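PDB 5M43: putative uncharacterized protein from Chaetomium thermophilum var. thermophilum DSM 1495, which probably removes phosphate from tyrosine, serine and threonine side chains of proteins, the chain here being the phosphatase domain of Yvh1, a longer protein linked to ribosome assembly. Local coordinates for residues R5-D10 / V146-P151; K73-I78 / I115-W120; H33-I38 / L55-D60. One frame throughout, in Å; residues are numbered along the deposited sequence. Where two conformers were deposited one is given.

Contact 1. Residues R5-D10 / V146-P151; sequences RIKGDD and VRETRP
Thr149 and Arg5 join two parts of the dual-specificity phosphatase fold: the turn at the end of helix 135-147 and the loop between antiparallel strands 4-5 and 12-15. The OG1 of Thr149 donates to Arg5 O (2.8 Å), approaching from above the carbonyl plane, 49° out of it. A chi1 of 65° sets this hydroxyl between the backbone N and the carbonyl carbon, where it faces the loop and also accepts from a water that in turn takes the N-H of Lys7. A small side chain with one hydroxyl thus serves both links.

On the buried side, Ile6 and Val146 bring methyls together, CD1 to CG1 at 4.1 Å, and both also lean on Ile114 of helix 109-121; branched apolar residues suit this place. At the solvent side, Lys7 is stretched full length. Its NZ lies 3.0 Å from Glu148 OE1, on the syn side but 25° out of the carboxylate plane, a salt bridge of the conformer described here; a second was modelled, so it may not be permanent. Lys7 also makes a cation-pi contact with Trp145, whose NE1 binds Lys7 O.

Gly8 has backbone angles that would jam any CB against Lys7 O. Arg5, salt-bridged to Glu11, runs extended alongside the loop and meets Gly8 O with its guanidinium edge: NH1 and NH2 both bond to that oxygen at 3.0 Å, in the guanidinium plane.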
loop_
_atom_site.group_PDB
_atom_site.type_symbol
_atom_site.label_atom_id
_atom_site.label_comp_id
_atom_site.label_asym_id
_atom_site.label_seq_id
_atom_site.Cartn_x
_atom_site.Cartn_y
_atom_site.Cartn_z
ATOM N N ARG A 5 10.658 3.392 2.901
ATOM C CA ARG A 5 10.677 2.509 1.724
ATOM C C ARG A 5 10.467 1.068 2.157
ATOM O O ARG A 5 11.200 0.537 3.017
ATOM C CB ARG A 5 12.031 2.673 1.029
ATOM C CG ARG A 5 12.064 1.909 -0.341
ATOM C CD ARG A 5 13.523 1.833 -0.866
ATOM N NE ARG A 5 13.604 1.155 -2.175
ATOM C CZ ARG A 5 13.604 -0.153 -2.296
ATOM N NH1 ARG A 5 13.579 -0.904 -1.189
ATOM N NH2 ARG A 5 13.793 -0.718 -3.540
ATOM N N ILE A 6 9.499 0.382 1.492
ATOM C CA ILE A 6 9.263 -1.022 1.802
ATOM C C ILE A 6 10.456 -1.886 1.366
ATOM O O ILE A 6 11.008 -1.722 0.268
ATOM C CB ILE A 6 7.967 -1.456 1.075
ATOM C CG1 ILE A 6 6.745 -0.584 1.544
ATOM C CG2 ILE A 6 7.730 -2.965 1.306
ATOM C CD1 ILE A 6 6.486 -0.691 3.109
ATOM N N LYS A 7 10.847 -2.846 2.211
ATOM C CA LYS A 7 11.942 -3.769 1.901
ATOM C C LYS A 7 11.678 -4.532 0.602
ATOM O O LYS A 7 10.530 -4.937 0.335
ATOM C CB LYS A 7 12.109 -4.743 3.076
ATOM C CG LYS A 7 13.168 -5.810 2.879
ATOM C CD LYS A 7 13.211 -6.767 4.075
ATOM C CE LYS A 7 14.377 -7.751 3.863
ATOM N NZ LYS A 7 14.468 -8.678 5.013
ATOM N N GLY A 8 12.714 -4.624 -0.227
ATOM C CA GLY A 8 12.566 -5.381 -1.448
ATOM C C GLY A 8 12.919 -4.579 -2.673
ATOM O O GLY A 8 13.553 -3.535 -2.607
ATOM N N ASP A 9 12.536 -5.099 -3.843
ATOM C CA ASP A 9 13.008 -4.486 -5.074
ATOM C C ASP A 9 12.088 -3.396 -5.609
ATOM O O ASP A 9 12.407 -2.805 -6.633
ATOM C CB ASP A 9 13.190 -5.572 -6.129
ATOM C CG ASP A 9 14.255 -6.551 -5.734
ATOM O OD1 ASP A 9 15.226 -6.106 -5.078
ATOM O OD2 ASP A 9 14.164 -7.745 -6.116
ATOM N N ASP A 10 10.966 -3.116 -4.984
ATOM C CA ASP A 10 10.037 -2.142 -5.530
ATOM C C ASP A 10 10.295 -0.791 -4.903
ATOM O O ASP A 10 10.453 -0.689 -3.682
ATOM C CB ASP A 10 8.569 -2.541 -5.204
ATOM C CG ASP A 10 8.196 -3.915 -5.769
ATOM O OD1 ASP A 10 8.469 -4.167 -6.967
ATOM O OD2 ASP A 10 7.709 -4.737 -4.974
ATOM N N VAL A 146 6.721 -5.535 6.405
ATOM C CA VAL A 146 6.536 -4.095 6.403
ATOM C C VAL A 146 7.221 -3.477 7.618
ATOM O O VAL A 146 7.866 -2.432 7.497
ATOM C CB VAL A 146 5.038 -3.738 6.382
ATOM C CG1 VAL A 146 4.833 -2.232 6.533
ATOM C CG2 VAL A 146 4.462 -4.216 4.994
ATOM N N ARG A 147 7.075 -4.103 8.788
ATOM C CA ARG A 147 7.615 -3.550 10.044
ATOM C C ARG A 147 9.147 -3.445 10.003
ATOM O O ARG A 147 9.733 -2.693 10.830
ATOM C CB ARG A 147 7.208 -4.425 11.222
ATOM C CG ARG A 147 5.785 -4.095 11.661
ATOM C CD ARG A 147 5.270 -5.119 12.647
ATOM N NE ARG A 147 4.032 -4.605 13.227
ATOM C CZ ARG A 147 3.308 -5.269 14.106
ATOM N NH1 ARG A 147 3.676 -6.502 14.494
ATOM N NH2 ARG A 147 2.215 -4.701 14.622
ATOM N N GLU A 148 9.817 -4.129 9.066
ATOM C CA GLU A 148 11.261 -3.975 9.000
ATOM C C GLU A 148 11.678 -2.558 8.630
ATOM O O GLU A 148 12.800 -2.146 8.972
ATOM C CB GLU A 148 11.861 -4.991 8.016
ATOM C CG GLU A 148 11.665 -6.413 8.496
ATOM C CD GLU A 148 12.467 -7.419 7.719
ATOM O OE1 GLU A 148 13.665 -7.172 7.487
ATOM O OE2 GLU A 148 11.890 -8.468 7.354
ATOM N N THR A 149 10.837 -1.803 7.931
ATOM C CA THR A 149 11.157 -0.403 7.659
ATOM C C THR A 149 10.100 0.570 8.131
ATOM O O THR A 149 10.393 1.782 8.169
ATOM C CB THR A 149 11.408 -0.128 6.173
ATOM O OG1 THR A 149 10.182 -0.367 5.445
ATOM C CG2 THR A 149 12.508 -1.014 5.639
ATOM N N ARG A 150 8.890 0.086 8.524
ATOM C CA ARG A 150 7.840 0.937 9.093
ATOM C C ARG A 150 7.428 0.286 10.414
ATOM O O ARG A 150 6.387 -0.368 10.508
ATOM C CB ARG A 150 6.661 1.058 8.105
ATOM C CG ARG A 150 5.568 2.027 8.572
ATOM C CD ARG A 150 6.037 3.471 8.434
ATOM N NE ARG A 150 4.950 4.447 8.816
ATOM C CZ ARG A 150 5.173 5.770 8.870
ATOM N NH1 ARG A 150 6.413 6.234 8.560
ATOM N NH2 ARG A 150 4.238 6.653 9.226
ATOM N N PRO A 151 8.219 0.455 11.468
ATOM C CA PRO A 151 7.960 -0.318 12.687
ATOM C C PRO A 151 6.596 -0.027 13.324
ATOM O O PRO A 151 6.076 -0.916 14.023
ATOM C CB PRO A 151 9.134 0.074 13.619
ATOM C CG PRO A 151 9.818 1.247 12.935
ATOM C CD PRO A 151 9.531 1.146 11.480
HETATM O O HOH W 1 9.394 -3.027 4.702
#

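Contact 2. Residues K73-I78 / I115-W120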
loop_
_atom_site.group_PDB
_atom_site.type_symbol
_atom_site.label_atom_id
_atom_site.label_comp_id
_atom_site.label_asym_id
_atom_site.label_seq_id
_atom_site.Cartn_x
_atom_site.Cartn_y
_atom_site.Cartn_z
ATOM N N LYS A 73 -8.595 -2.635 -6.842
ATOM C CA LYS A 73 -8.216 -1.336 -7.393
ATOM C C LYS A 73 -6.925 -0.811 -6.785
ATOM O O LYS A 73 -6.087 -0.202 -7.482
ATOM C CB LYS A 73 -9.350 -0.339 -7.135
ATOM C CG LYS A 73 -9.137 0.995 -7.795
ATOM C CD LYS A 73 -10.317 1.977 -7.600
ATOM C CE LYS A 73 -10.190 3.187 -8.566
ATOM N NZ LYS A 73 -11.378 4.102 -8.590
ATOM N N ILE A 74 -6.773 -0.997 -5.474
ATOM C CA ILE A 74 -5.548 -0.603 -4.760
ATOM C C ILE A 74 -4.329 -1.300 -5.333
ATOM O O ILE A 74 -3.320 -0.655 -5.645
ATOM C CB ILE A 74 -5.720 -0.915 -3.270
ATOM C CG1 ILE A 74 -6.563 0.196 -2.700
ATOM C CG2 ILE A 74 -4.325 -1.024 -2.567
ATOM C CD1 ILE A 74 -6.978 -0.032 -1.222
ATOM N N VAL A 75 -4.390 -2.624 -5.428
ATOM C CA VAL A 75 -3.256 -3.398 -5.944
ATOM C C VAL A 75 -2.942 -3.030 -7.395
ATOM O O VAL A 75 -1.759 -2.882 -7.763
ATOM C CB VAL A 75 -3.537 -4.902 -5.753
ATOM C CG1 VAL A 75 -2.519 -5.773 -6.451
ATOM C CG2 VAL A 75 -3.566 -5.247 -4.258
ATOM N N ARG A 76 -3.968 -2.886 -8.242
ATOM C CA ARG A 76 -3.744 -2.458 -9.633
ATOM C C ARG A 76 -3.088 -1.074 -9.699
ATOM O O ARG A 76 -2.189 -0.846 -10.527
ATOM C CB ARG A 76 -5.055 -2.490 -10.426
ATOM C CG ARG A 76 -5.535 -3.925 -10.687
ATOM C CD ARG A 76 -6.650 -3.953 -11.732
ATOM N NE ARG A 76 -7.774 -3.145 -11.281
ATOM C CZ ARG A 76 -8.877 -3.641 -10.715
ATOM N NH1 ARG A 76 -9.030 -4.962 -10.554
ATOM N NH2 ARG A 76 -9.836 -2.804 -10.321
ATOM N N PHE A 77 -3.476 -0.141 -8.809
ATOM C CA PHE A 77 -2.856 1.182 -8.811
ATOM C C PHE A 77 -1.368 1.102 -8.468
ATOM O O PHE A 77 -0.517 1.672 -9.167
ATOM C CB PHE A 77 -3.530 2.115 -7.792
ATOM C CG PHE A 77 -2.989 3.486 -7.827
ATOM C CD1 PHE A 77 -3.552 4.431 -8.702
ATOM C CD2 PHE A 77 -1.936 3.858 -6.953
ATOM C CE1 PHE A 77 -3.061 5.753 -8.739
ATOM C CE2 PHE A 77 -1.413 5.183 -6.980
ATOM C CZ PHE A 77 -2.000 6.127 -7.890
ATOM N N ILE A 78 -1.032 0.359 -7.423
ATOM C CA ILE A 78 0.366 0.224 -7.004
ATOM C C ILE A 78 1.174 -0.489 -8.089
ATOM O O ILE A 78 2.249 -0.014 -8.523
ATOM C CB ILE A 78 0.453 -0.522 -5.667
ATOM C CG1 ILE A 78 -0.259 0.286 -4.545
ATOM C CG2 ILE A 78 1.930 -0.805 -5.304
ATOM C CD1 ILE A 78 -0.429 -0.498 -3.290
ATOM N N ILE A 115 0.246 -4.396 2.318
ATOM C CA ILE A 115 0.238 -5.831 2.543
ATOM C C ILE A 115 -0.565 -6.531 1.443
ATOM O O ILE A 115 -0.175 -7.598 0.963
ATOM C CB ILE A 115 -0.289 -6.149 3.950
ATOM C CG1 ILE A 115 0.749 -5.691 5.001
ATOM C CG2 ILE A 115 -0.655 -7.647 4.059
ATOM C CD1 ILE A 115 0.116 -5.884 6.387
ATOM N N ALA A 116 -1.730 -5.967 1.064
ATOM C CA ALA A 116 -2.509 -6.601 -0.000
ATOM C C ALA A 116 -1.697 -6.742 -1.280
ATOM O O ALA A 116 -1.796 -7.762 -1.973
ATOM C CB ALA A 116 -3.772 -5.785 -0.284
ATOM N N TYR A 117 -0.922 -5.706 -1.610
ATOM C CA TYR A 117 -0.070 -5.769 -2.790
ATOM C C TYR A 117 1.027 -6.811 -2.604
ATOM O O TYR A 117 1.289 -7.613 -3.521
ATOM C CB TYR A 117 0.488 -4.369 -3.040
ATOM C CG TYR A 117 1.672 -4.397 -4.005
ATOM C CD1 TYR A 117 1.494 -4.432 -5.354
ATOM C CD2 TYR A 117 2.968 -4.374 -3.504
ATOM C CE1 TYR A 117 2.607 -4.480 -6.219
ATOM C CE2 TYR A 117 4.091 -4.380 -4.327
ATOM C CZ TYR A 117 3.900 -4.382 -5.703
ATOM O OH TYR A 117 4.983 -4.457 -6.563
ATOM N N LEU A 118 1.674 -6.828 -1.414
ATOM C CA LEU A 118 2.776 -7.776 -1.203
ATOM C C LEU A 118 2.291 -9.225 -1.264
ATOM O O LEU A 118 2.978 -10.106 -1.805
ATOM C CB LEU A 118 3.468 -7.532 0.143
ATOM C CG LEU A 118 4.198 -6.200 0.340
ATOM C CD1 LEU A 118 4.688 -6.125 1.802
ATOM C CD2 LEU A 118 5.424 -6.232 -0.631
ATOM N N LEU A 119 1.120 -9.516 -0.671
ATOM C CA LEU A 119 0.566 -10.870 -0.731
ATOM C C LEU A 119 0.227 -11.276 -2.161
ATOM O O LEU A 119 0.384 -12.439 -2.559
ATOM C CB LEU A 119 -0.727 -10.946 0.118
ATOM C CG LEU A 119 -0.438 -10.754 1.613
ATOM C CD1 LEU A 119 -1.835 -10.670 2.322
ATOM C CD2 LEU A 119 0.358 -11.919 2.162
ATOM N N TRP A 120 -0.230 -10.306 -2.948
ATOM C CA TRP A 120 -0.612 -10.579 -4.338
ATOM C C TRP A 120 0.618 -10.775 -5.216
ATOM O O TRP A 120 0.624 -11.632 -6.114
ATOM C CB TRP A 120 -1.439 -9.390 -4.843
ATOM C CG TRP A 120 -1.656 -9.425 -6.307
ATOM C CD1 TRP A 120 -2.606 -10.155 -6.984
ATOM C CD2 TRP A 120 -0.903 -8.697 -7.314
ATOM N NE1 TRP A 120 -2.456 -9.969 -8.363
ATOM C CE2 TRP A 120 -1.434 -9.054 -8.572
ATOM C CE3 TRP A 120 0.163 -7.784 -7.269
ATOM C CZ2 TRP A 120 -0.952 -8.509 -9.759
ATOM C CZ3 TRP A 120 0.646 -7.258 -8.464
ATOM C CH2 TRP A 120 0.113 -7.646 -9.703
#
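Val75 lays its CG1 methyl over one face of the Trp120 indole, 3.8 Å from the centroid of the six-membered ring and shifted toward the rim. This CH-pi contact brings CG1 to 3.5 Å from Trp120 CD2, near the fusion of the two rings. The other branch does a different job: CG2 is directed at the backbone of helix 109-121 where Ala116 joins Tyr117, meeting Ala116 CB at 4.0 Å. The beta-branch explains the division, since with CG1 anti to the backbone N (chi1 171°) the two methyls diverge, one to the aromatic plate and one to the helix surface. Alanine fits opposite because its short side chain lets the valine come close.

One turn further along, Ile78 repeats the theme. Its CG2 sits almost exactly over the middle of the Tyr117 ring, 3.7 Å from the centroid and 13° off the normal, while its CD1 meets Tyr117 CB at 4.0 Å. The phenol oxygen lies beyond this apolar overlap and bonds to Lys121, with a weaker link to Asp10.

The axes of 73-78 and 115-120 cross at -76° and approach to 9.1 Å, a steep crossing that concentrates contact on a few residues. They belong to helices 71-83 and 109-121 of the phosphatase domain; the latter follows the phosphate-binding loop of the CX5R signature. Trp166 of helix 157-168 also touches Val75, and its NE1 bonds to Ala116 O. No hydrogen bond spans the two segments, so their cohesion comes from dispersion and CH-pi attraction, with each aromatic side chain offering a broad face to an aliphatic methyl.

Contact 3. Residues H33-I38 / L55-D60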
loop_
_atom_site.group_PDB
_atom_site.type_symbol
_atom_site.label_atom_id
_atom_site.label_comp_id
_atom_site.label_asym_id
_atom_site.label_seq_id
_atom_site.Cartn_x
_atom_site.Cartn_y
_atom_site.Cartn_z
ATOM N N HIS A 33 3.609 8.696 -7.921
ATOM C CA HIS A 33 2.252 8.184 -7.748
ATOM C C HIS A 33 1.951 8.204 -6.274
ATOM O O HIS A 33 2.783 7.766 -5.485
ATOM C CB HIS A 33 2.081 6.731 -8.257
ATOM C CG HIS A 33 2.182 6.590 -9.740
ATOM N ND1 HIS A 33 3.350 6.802 -10.438
ATOM C CD2 HIS A 33 1.261 6.199 -10.650
ATOM C CE1 HIS A 33 3.133 6.578 -11.731
ATOM N NE2 HIS A 33 1.866 6.219 -11.880
ATOM N N ILE A 34 0.773 8.699 -5.898
ATOM C CA ILE A 34 0.350 8.696 -4.497
ATOM C C ILE A 34 -1.004 7.996 -4.407
ATOM O O ILE A 34 -1.968 8.409 -5.074
ATOM C CB ILE A 34 0.249 10.116 -3.918
ATOM C CG1 ILE A 34 1.656 10.781 -3.903
ATOM C CG2 ILE A 34 -0.388 10.094 -2.500
ATOM C CD1 ILE A 34 1.650 12.170 -3.336
ATOM N N LEU A 35 -1.070 6.930 -3.600
ATOM C CA LEU A 35 -2.342 6.303 -3.214
ATOM C C LEU A 35 -2.663 6.752 -1.797
ATOM O O LEU A 35 -1.929 6.412 -0.858
ATOM C CB LEU A 35 -2.201 4.784 -3.295
ATOM C CG LEU A 35 -3.414 4.013 -2.751
ATOM C CD1 LEU A 35 -4.683 4.354 -3.554
ATOM C CD2 LEU A 35 -3.158 2.508 -2.775
ATOM N N SER A 36 -3.749 7.520 -1.651
ATOM C CA SER A 36 -4.256 7.934 -0.346
ATOM C C SER A 36 -5.317 6.932 0.086
ATOM O O SER A 36 -6.431 6.910 -0.459
ATOM C CB SER A 36 -4.829 9.353 -0.390
ATOM O OG SER A 36 -3.899 10.278 -0.965
ATOM N N VAL A 37 -5.008 6.134 1.109
ATOM C CA VAL A 37 -6.016 5.225 1.655
ATOM C C VAL A 37 -6.697 6.024 2.759
ATOM O O VAL A 37 -6.545 5.713 3.946
ATOM C CB VAL A 37 -5.398 3.922 2.174
ATOM C CG1 VAL A 37 -6.471 2.875 2.457
ATOM C CG2 VAL A 37 -4.402 3.309 1.097
ATOM N N ILE A 38 -7.254 7.165 2.362
ATOM C CA ILE A 38 -7.938 8.117 3.212
ATOM C C ILE A 38 -8.420 9.194 2.286
ATOM O O ILE A 38 -7.887 9.349 1.243
ATOM C CB ILE A 38 -6.939 8.677 4.257
ATOM C CG1 ILE A 38 -7.612 9.630 5.229
ATOM C CG2 ILE A 38 -5.789 9.393 3.601
ATOM C CD1 ILE A 38 -6.703 9.966 6.371
ATOM N N LEU A 55 -4.680 8.704 -6.491
ATOM C CA LEU A 55 -5.945 8.033 -6.214
ATOM C C LEU A 55 -6.217 8.142 -4.723
ATOM O O LEU A 55 -5.334 7.813 -3.922
ATOM C CB LEU A 55 -5.903 6.560 -6.644
ATOM C CG LEU A 55 -7.123 5.710 -6.252
ATOM C CD1 LEU A 55 -8.355 6.240 -6.976
ATOM C CD2 LEU A 55 -6.926 4.205 -6.618
ATOM N N SER A 56 -7.400 8.631 -4.356
ATOM C CA SER A 56 -7.840 8.673 -2.959
ATOM C C SER A 56 -9.087 7.826 -2.746
ATOM O O SER A 56 -10.075 7.901 -3.508
ATOM C CB SER A 56 -8.079 10.117 -2.473
ATOM O OG SER A 56 -8.771 10.120 -1.224
ATOM N N ILE A 57 -9.051 7.025 -1.693
ATOM C CA ILE A 57 -10.174 6.205 -1.277
ATOM C C ILE A 57 -10.623 6.673 0.094
ATOM O O ILE A 57 -9.816 6.710 1.034
ATOM C CB ILE A 57 -9.770 4.729 -1.243
ATOM C CG1 ILE A 57 -9.477 4.261 -2.676
ATOM C CG2 ILE A 57 -10.903 3.855 -0.660
ATOM C CD1 ILE A 57 -8.756 2.932 -2.689
ATOM N N ASP A 58 -11.917 6.999 0.220
ATOM C CA ASP A 58 -12.446 7.546 1.459
ATOM C C ASP A 58 -12.761 6.382 2.389
ATOM O O ASP A 58 -13.800 5.715 2.243
ATOM C CB ASP A 58 -13.689 8.380 1.156
ATOM C CG ASP A 58 -14.241 9.046 2.362
ATOM O OD1 ASP A 58 -15.375 9.565 2.259
ATOM O OD2 ASP A 58 -13.605 9.009 3.412
ATOM N N ILE A 59 -11.869 6.100 3.339
ATOM C CA ILE A 59 -12.141 5.061 4.334
ATOM C C ILE A 59 -11.526 5.473 5.652
ATOM O O ILE A 59 -10.484 6.138 5.688
ATOM C CB ILE A 59 -11.597 3.678 3.887
ATOM C CG1 ILE A 59 -11.954 2.541 4.848
ATOM C CG2 ILE A 59 -10.120 3.710 3.651
ATOM C CD1 ILE A 59 -11.560 1.129 4.295
ATOM N N ASP A 60 -12.190 5.086 6.724
ATOM C CA ASP A 60 -11.739 5.359 8.075
ATOM C C ASP A 60 -10.974 4.180 8.630
ATOM O O ASP A 60 -11.103 3.044 8.160
ATOM C CB ASP A 60 -12.932 5.647 8.995
ATOM C CG ASP A 60 -13.374 7.085 8.966
ATOM O OD1 ASP A 60 -12.900 7.873 8.105
ATOM O OD2 ASP A 60 -14.260 7.415 9.831
#
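A beta-alpha-beta unit, in which helix 47-50 comes between strands 33-36 and 53-56 in sequence while the strands pair directly in parallel, brings Leu35 beside Leu55 and Ser36 beside Ser56. Three backbone hydrogen bonds stitch the pair: Leu55 N to Ile34 O, Ser36 N to Leu55 O (2.8 Å) and Ile57 N to Ser36 O. Ser36 therefore uses both its N-H and its carbonyl toward the edge strand, while Leu35 bonds the other way, to strand 99-102.

On the face carrying the leucines, Leu35 and Leu55 lie side by side and point the same way, CD1 to CD2 at 3.8 Å. Each has CG anti to its N (chi1 173° in both), and both rest on Phe77 of helix 71-83, an apolar layer between sheet and helix. The serines occupy the other face, where Ser36 CB and Ser56 CB approach to 3.9 Å. Their hydroxyls part: Ser36 OG bonds to His102 and His54, whereas Ser56 OG donates to Ile38 O at 2.7 Å.

That last bond ties the chain just after the inverse gamma turn centred on Val37. At the turn itself, Val37 CG1 meets Ile59 CG2 at 3.9 Å, while Ile59 O accepts from Arg109 NH1. Arg109 is the arginine of the CX5R signature, which in this family helps form the phosphate-binding loop, and segment 55-60 leads into the region that in relatives carries the general acid. The chemistry thus changes along the pair: backbone hydrogen bonds and leucine packing fix the strands, and a hydroxyl from within one strand reaches forward to Ile38 O, a carbonyl that no longer follows the sheet pattern, probably helping to shape the chain beside the active site.

From the N terminus, residues 5-10 open the widest loop, which contact 1 closes only at 146-151. The other two contacts nest inside it and follow one another in series: contact 3 pairs 33-38 with 55-60 across the short crossover through helix 47-50, and contact 2 then joins 73-78 to 115-120. Contacts 3 and 2 touch where Ile74 and Phe77 of helix 71-83 pack on Leu35, Leu55 and Ile57, coupling sheet to helices. Contact 2 reaches contact 1 through Leu118 and Ile115, which meet Val146. Contacts 1 and 3 lie on opposite sides of the chain's centre, their nearest atoms about 11 Å apart, with the crossed helices of contact 2 bridging them.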